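Long-range contacts in neuraminidase (Bacteroides thetaiotaomicron, PDB 5MUL), which is a beta-propeller glycoside hydrolase, probably a rhamnosidase, that binds glucuronic acid: residues 199-204 / 272-277; 335-340 / 384-389. All blocks are in the same frame, centred on the assembly; numbering follows the deposited sequence. Where two conformers were deposited one is given.

The two contacts lie side by side near the middle of the beta-propeller, their centres about 9 Å apart. They follow one another along the chain: contact 1 closes before contact 2 opens. Strands 195-202, 272-275 and 335-339 are each an outermost strand of a separate four-stranded antiparallel sheet. Contact 1 joins the first two, and contact 2 sets the third against the segment leading into helix 388-394. The contacts also touch each other: Ser-272 OG packs 3.6 Å from Arg-335 CA. Both reach the same glucuronic acid, through the backbone of Asp-203 and the side chain of Glu-389. The sugar site is thus built from parts of the chain far apart in sequence.

Contact 1. Residues 199-204 / 272-277; sequences QLYVDE and SMSADA. With BDP (beta-D-glucopyranuronic acid), chain B.
Tyr-201 lays one ring face on Ser-274. Ser-274 CA is 3.8 Å from the ring centroid and 15° off the ring normal, a CH-pi contact. Ser-274 OG lies above the plane nearer the rim, 3.4 Å from Tyr-201 CZ. The ring gets there because CG of Tyr-201 is anti to the backbone N (chi1 -172°). Its CD2 side also meets the methyl of Ala-275. Lys-392 makes a cation-pi contact with the same ring. Further back, Met-273 reaches across with its thioether, SD lying 3.5 Å from Gln-199 O. At the other end, Asp-203 CB packs on Ala-275 CB at 3.7 Å.

The strands run nearly parallel, 23° apart, but no direct hydrogen bond joins them. One water gives a bond to Leu-200 O (2.8 Å) and takes one from Met-273 N. Another is hydrogen-bonded to Tyr-201 OH at 2.6 Å and sits close to Glu-204 OE2 and Ala-275 O. Glu-204 OE1 forms a salt bridge with Arg-395. Beyond the strand, Asp-203 O accepts a 2.9 Å bond from O2 of the glucuronic acid. The innermost strands of neighbouring propeller blades thus meet through side chains and water, not strand pairing, at the edge of the sugar pocket.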
loop_
_atom_site.group_PDB
_atom_site.type_symbol
_atom_site.label_atom_id
_atom_site.label_comp_id
_atom_site.label_asym_id
_atom_site.label_seq_id
_atom_site.Cartn_x
_atom_site.Cartn_y
_atom_site.Cartn_z
ATOM N N GLN A 199 4.957 2.875 -4.733
ATOM C CA GLN A 199 3.625 2.615 -4.189
ATOM C C GLN A 199 2.612 3.214 -5.129
ATOM O O GLN A 199 2.912 4.176 -5.866
ATOM C CB GLN A 199 3.453 3.224 -2.792
ATOM C CG GLN A 199 3.853 4.699 -2.636
ATOM C CD GLN A 199 5.310 4.992 -2.297
ATOM O OE1 GLN A 199 5.793 6.134 -2.552
ATOM N NE2 GLN A 199 5.996 4.055 -1.729
ATOM N N LEU A 200 1.415 2.661 -5.151
ATOM C CA LEU A 200 0.351 3.075 -6.076
ATOM C C LEU A 200 -0.980 3.200 -5.373
ATOM O O LEU A 200 -1.189 2.695 -4.245
ATOM C CB LEU A 200 0.194 2.112 -7.260
ATOM C CG LEU A 200 1.392 1.956 -8.210
ATOM C CD1 LEU A 200 2.309 0.820 -7.756
ATOM C CD2 LEU A 200 0.911 1.680 -9.615
ATOM N N TYR A 201 -1.897 3.904 -6.015
ATOM C CA TYR A 201 -3.279 4.021 -5.529
ATOM C C TYR A 201 -4.151 4.302 -6.702
ATOM O O TYR A 201 -3.786 5.137 -7.546
ATOM C CB TYR A 201 -3.367 5.185 -4.570
ATOM C CG TYR A 201 -4.673 5.320 -3.857
ATOM C CD1 TYR A 201 -4.963 4.487 -2.786
ATOM C CD2 TYR A 201 -5.612 6.277 -4.224
ATOM C CE1 TYR A 201 -6.148 4.600 -2.075
ATOM C CE2 TYR A 201 -6.835 6.391 -3.518
ATOM C CZ TYR A 201 -7.058 5.537 -2.471
ATOM O OH TYR A 201 -8.225 5.651 -1.706
ATOM N N VAL A 202 -5.297 3.636 -6.809
ATOM C CA VAL A 202 -6.287 3.919 -7.834
ATOM C C VAL A 202 -7.397 4.737 -7.152
ATOM O O VAL A 202 -8.014 4.290 -6.162
ATOM C CB VAL A 202 -6.813 2.659 -8.520
ATOM C CG1 VAL A 202 -7.860 3.020 -9.573
ATOM C CG2 VAL A 202 -5.659 1.883 -9.107
ATOM N N ASP A 203 -7.625 5.960 -7.631
ATOM C CA ASP A 203 -8.550 6.868 -6.992
ATOM C C ASP A 203 -9.985 6.551 -7.371
ATOM O O ASP A 203 -10.272 5.639 -8.150
ATOM C CB ASP A 203 -8.118 8.333 -7.185
ATOM C CG ASP A 203 -8.347 8.882 -8.557
ATOM O OD1 ASP A 203 -9.116 8.311 -9.363
ATOM O OD2 ASP A 203 -7.713 9.937 -8.833
ATOM N N GLU A 204 -10.902 7.333 -6.801
ATOM C CA GLU A 204 -12.312 7.093 -6.966
ATOM C C GLU A 204 -12.797 7.407 -8.374
ATOM O O GLU A 204 -13.906 7.007 -8.755
ATOM C CB GLU A 204 -13.071 7.871 -5.852
ATOM C CG GLU A 204 -12.707 7.328 -4.434
ATOM C CD GLU A 204 -12.981 8.240 -3.229
ATOM O OE1 GLU A 204 -14.036 8.919 -3.277
ATOM O OE2 GLU A 204 -12.197 8.281 -2.216
ATOM N N SER A 272 3.218 4.436 1.240
ATOM C CA SER A 272 1.892 4.410 0.619
ATOM C C SER A 272 1.475 5.781 0.189
ATOM O O SER A 272 2.093 6.802 0.559
ATOM C CB SER A 272 0.880 3.822 1.606
ATOM O OG SER A 272 0.666 4.739 2.675
ATOM N N MET A 273 0.417 5.816 -0.613
ATOM C CA MET A 273 -0.106 7.040 -1.116
ATOM C C MET A 273 -1.602 6.903 -1.292
ATOM O O MET A 273 -2.120 5.769 -1.325
ATOM C CB MET A 273 0.591 7.428 -2.439
ATOM C CG MET A 273 0.231 6.560 -3.620
ATOM S SD MET A 273 1.065 7.026 -5.125
ATOM C CE MET A 273 0.708 8.680 -5.241
ATOM N N SER A 274 -2.267 8.043 -1.436
ATOM C CA SER A 274 -3.712 8.102 -1.613
ATOM C C SER A 274 -4.053 9.271 -2.501
ATOM O O SER A 274 -3.166 9.925 -3.095
ATOM C CB SER A 274 -4.403 8.208 -0.251
ATOM O OG SER A 274 -5.771 7.865 -0.368
ATOM N N ALA A 275 -5.342 9.505 -2.666
ATOM C CA ALA A 275 -5.831 10.620 -3.457
ATOM C C ALA A 275 -7.195 10.990 -2.927
ATOM O O ALA A 275 -7.888 10.171 -2.301
ATOM C CB ALA A 275 -5.910 10.254 -4.924
ATOM N N ASP A 276 -7.565 12.251 -3.106
ATOM C CA ASP A 276 -8.920 12.680 -2.740
ATOM C C ASP A 276 -9.849 12.466 -3.937
ATOM O O ASP A 276 -9.427 12.007 -5.012
ATOM C CB ASP A 276 -8.912 14.126 -2.185
ATOM C CG ASP A 276 -8.416 15.175 -3.181
ATOM O OD1 ASP A 276 -8.546 14.953 -4.395
ATOM O OD2 ASP A 276 -7.895 16.242 -2.715
ATOM N N ALA A 277 -11.127 12.826 -3.761
ATOM C CA ALA A 277 -12.131 12.668 -4.821
ATOM C C ALA A 277 -11.895 13.559 -6.040
ATOM O O ALA A 277 -12.373 13.247 -7.133
ATOM C CB ALA A 277 -13.519 12.936 -4.242
HETATM C C1 BDP B . -11.985 2.111 -9.320
HETATM C C2 BDP B . -12.150 2.540 -7.870
HETATM C C3 BDP B . -12.674 1.346 -7.074
HETATM C C4 BDP B . -13.909 0.740 -7.757
HETATM C C5 BDP B . -13.605 0.371 -9.194
HETATM C C6 BDP B . -14.794 -0.232 -9.889
HETATM O O2 BDP B . -10.902 2.965 -7.293
HETATM O O3 BDP B . -12.949 1.752 -5.738
HETATM O O4 BDP B . -14.305 -0.429 -7.045
HETATM O O5 BDP B . -13.225 1.578 -9.844
HETATM O O6A BDP B . -15.708 0.529 -10.274
HETATM O O1 BDP B . -11.624 3.256 -10.093
HETATM O O6B BDP B . -14.828 -1.469 -10.056
HETATM O O HOH W 1 -0.202 3.094 -1.602
HETATM O O HOH W 2 -9.539 7.872 -2.034
HETATM O O HOH W 3 -10.088 9.199 -4.737
#

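Contact 2. Residues 335-340 / 384-389; sequences RIVVED and PSHDTE. With BDP (beta-D-glucopyranuronic acid), chain B.
Arg-335 and His-386 hold this contact together, between the innermost strand of one propeller blade and the extended segment 384-387 that leads into helix 388-394. The tight part is at the start of the strand. Arg-335 NE donates to His-386 ND1 at 3.0 Å, with an N-H...N angle of 146°. Arg-335 NE lies in the imidazole plane, while His-386 ND1 is tilted from the guanidinium plane. The two flat groups stand 78° apart, so they meet without stacking. The Arg-335 chain bends at chi2 (-76°) and again at chi3, which folds it along Pro-384 and brings NE round to the ring. Arg-335 CG rests 3.6 Å from Pro-384 CB, and Ser-385 CA lies over one face of the guanidinium. On the far side of the imidazole, Val-337 CG1 presses close to His-386 NE2, at 3.3 Å. Leu-397 and Leu-399 of strand 397-402 also pack on His-386. A leucine in place of Arg-335 would probably leave His-386 ND1 without this donor and the ring less firmly fixed against turning.

The other part is looser. Arg-335, Ser-385 and Thr-388 are partly exposed. NH2 of Arg-335 makes a weak bond to His-386 O, at 3.3 Å. Past the contact the helix begins. Asp-387 is its N-cap, with OD1 bonded to Leu-390 N. Glu-389 follows in the first turn, and its OE1 accepts a hydrogen bond from O3 of the glucuronic acid at 2.7 Å.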
loop_
_atom_site.group_PDB
_atom_site.type_symbol
_atom_site.label_atom_id
_atom_site.label_comp_id
_atom_site.label_asym_id
_atom_site.label_seq_id
_atom_site.Cartn_x
_atom_site.Cartn_y
_atom_site.Cartn_z
ATOM N N ARG A 335 0.305 5.017 6.845
ATOM C CA ARG A 335 -0.842 4.867 5.938
ATOM C C ARG A 335 -1.714 6.110 6.044
ATOM O O ARG A 335 -1.768 6.733 7.113
ATOM C CB ARG A 335 -1.710 3.617 6.252
ATOM C CG ARG A 335 -1.042 2.277 6.055
ATOM C CD ARG A 335 -0.961 1.955 4.584
ATOM N NE ARG A 335 -2.192 1.339 4.124
ATOM C CZ ARG A 335 -2.246 0.415 3.167
ATOM N NH1 ARG A 335 -1.143 0.018 2.536
ATOM N NH2 ARG A 335 -3.417 -0.127 2.844
ATOM N N ILE A 336 -2.413 6.457 4.983
ATOM C CA ILE A 336 -3.292 7.644 4.989
ATOM C C ILE A 336 -4.598 7.361 4.307
ATOM O O ILE A 336 -4.664 6.616 3.325
ATOM C CB ILE A 336 -2.665 8.885 4.324
ATOM C CG1 ILE A 336 -1.984 8.531 2.999
ATOM C CG2 ILE A 336 -1.722 9.606 5.288
ATOM C CD1 ILE A 336 -1.693 9.750 2.153
ATOM N N VAL A 337 -5.656 7.968 4.836
ATOM C CA VAL A 337 -6.908 8.117 4.116
ATOM C C VAL A 337 -7.267 9.607 4.146
ATOM O O VAL A 337 -6.877 10.330 5.076
ATOM C CB VAL A 337 -8.089 7.242 4.662
ATOM C CG1 VAL A 337 -7.785 5.782 4.421
ATOM C CG2 VAL A 337 -8.396 7.528 6.117
ATOM N N VAL A 338 -7.947 10.053 3.108
ATOM C CA VAL A 338 -8.217 11.470 2.951
ATOM C C VAL A 338 -9.656 11.683 2.516
ATOM O O VAL A 338 -10.259 10.848 1.844
ATOM C CB VAL A 338 -7.245 12.108 1.943
ATOM C CG1 VAL A 338 -5.801 11.755 2.270
ATOM C CG2 VAL A 338 -7.587 11.664 0.540
ATOM N N GLU A 339 -10.192 12.832 2.923
ATOM C CA GLU A 339 -11.530 13.277 2.546
ATOM C C GLU A 339 -11.364 14.760 2.233
ATOM O O GLU A 339 -11.283 15.553 3.165
ATOM C CB GLU A 339 -12.468 13.050 3.729
ATOM C CG GLU A 339 -13.853 13.681 3.655
ATOM C CD GLU A 339 -14.688 13.079 2.572
ATOM O OE1 GLU A 339 -14.440 13.410 1.401
ATOM O OE2 GLU A 339 -15.591 12.268 2.881
ATOM N N ASP A 340 -11.223 15.089 0.955
ATOM C CA ASP A 340 -11.148 16.488 0.480
ATOM C C ASP A 340 -10.243 17.394 1.329
ATOM O O ASP A 340 -10.674 18.434 1.827
ATOM C CB ASP A 340 -12.549 17.101 0.401
ATOM N N PRO A 384 1.079 -0.205 9.749
ATOM C CA PRO A 384 -0.331 -0.140 9.371
ATOM C C PRO A 384 -0.657 -0.671 7.988
ATOM O O PRO A 384 0.144 -0.553 7.067
ATOM C CB PRO A 384 -0.681 1.340 9.488
ATOM C CG PRO A 384 0.608 2.054 9.474
ATOM C CD PRO A 384 1.618 1.121 10.085
ATOM N N SER A 385 -1.838 -1.261 7.850
ATOM C CA SER A 385 -2.504 -1.466 6.582
ATOM C C SER A 385 -3.988 -1.302 6.850
ATOM O O SER A 385 -4.448 -1.468 7.995
ATOM C CB SER A 385 -2.226 -2.820 5.963
ATOM O OG SER A 385 -2.601 -3.868 6.819
ATOM N N HIS A 386 -4.732 -0.945 5.827
ATOM C CA HIS A 386 -6.148 -0.601 5.958
ATOM C C HIS A 386 -6.921 -1.102 4.781
ATOM O O HIS A 386 -6.361 -1.447 3.736
ATOM C CB HIS A 386 -6.359 0.918 6.168
ATOM C CG HIS A 386 -6.307 1.742 4.909
ATOM N ND1 HIS A 386 -5.120 2.057 4.266
ATOM C CD2 HIS A 386 -7.294 2.328 4.195
ATOM C CE1 HIS A 386 -5.398 2.798 3.204
ATOM N NE2 HIS A 386 -6.702 2.958 3.118
ATOM N N ASP A 387 -8.236 -1.118 4.917
ATOM C CA ASP A 387 -9.140 -1.549 3.874
ATOM C C ASP A 387 -9.368 -0.358 2.958
ATOM O O ASP A 387 -10.211 0.522 3.201
ATOM C CB ASP A 387 -10.443 -2.037 4.527
ATOM C CG ASP A 387 -11.374 -2.688 3.588
ATOM O OD1 ASP A 387 -11.397 -2.377 2.379
ATOM O OD2 ASP A 387 -12.184 -3.512 4.077
ATOM N N THR A 388 -8.600 -0.326 1.879
ATOM C CA THR A 388 -8.641 0.758 0.917
ATOM C C THR A 388 -10.063 0.953 0.327
ATOM O O THR A 388 -10.559 2.077 0.163
ATOM C CB THR A 388 -7.517 0.495 -0.145
ATOM O OG1 THR A 388 -6.235 0.543 0.516
ATOM C CG2 THR A 388 -7.527 1.482 -1.268
ATOM N N GLU A 389 -10.723 -0.140 -0.046
ATOM C CA GLU A 389 -11.990 -0.041 -0.702
ATOM C C GLU A 389 -13.096 0.405 0.239
ATOM O O GLU A 389 -13.991 1.152 -0.153
ATOM C CB GLU A 389 -12.313 -1.352 -1.411
ATOM C CG GLU A 389 -11.259 -1.700 -2.457
ATOM C CD GLU A 389 -11.074 -0.552 -3.437
ATOM O OE1 GLU A 389 -12.053 -0.254 -4.122
ATOM O OE2 GLU A 389 -9.957 0.039 -3.481
HETATM C C1 BDP B . -11.985 2.111 -9.320
HETATM C C2 BDP B . -12.150 2.540 -7.870
HETATM C C3 BDP B . -12.674 1.346 -7.074
HETATM C C4 BDP B . -13.909 0.740 -7.757
HETATM C C5 BDP B . -13.605 0.371 -9.194
HETATM C C6 BDP B . -14.794 -0.232 -9.889
HETATM O O2 BDP B . -10.902 2.965 -7.293
HETATM O O3 BDP B . -12.949 1.752 -5.738
HETATM O O4 BDP B . -14.305 -0.429 -7.045
HETATM O O5 BDP B . -13.225 1.578 -9.844
HETATM O O6A BDP B . -15.708 0.529 -10.274
HETATM O O1 BDP B . -11.624 3.256 -10.093
HETATM O O6B BDP B . -14.828 -1.469 -10.056
#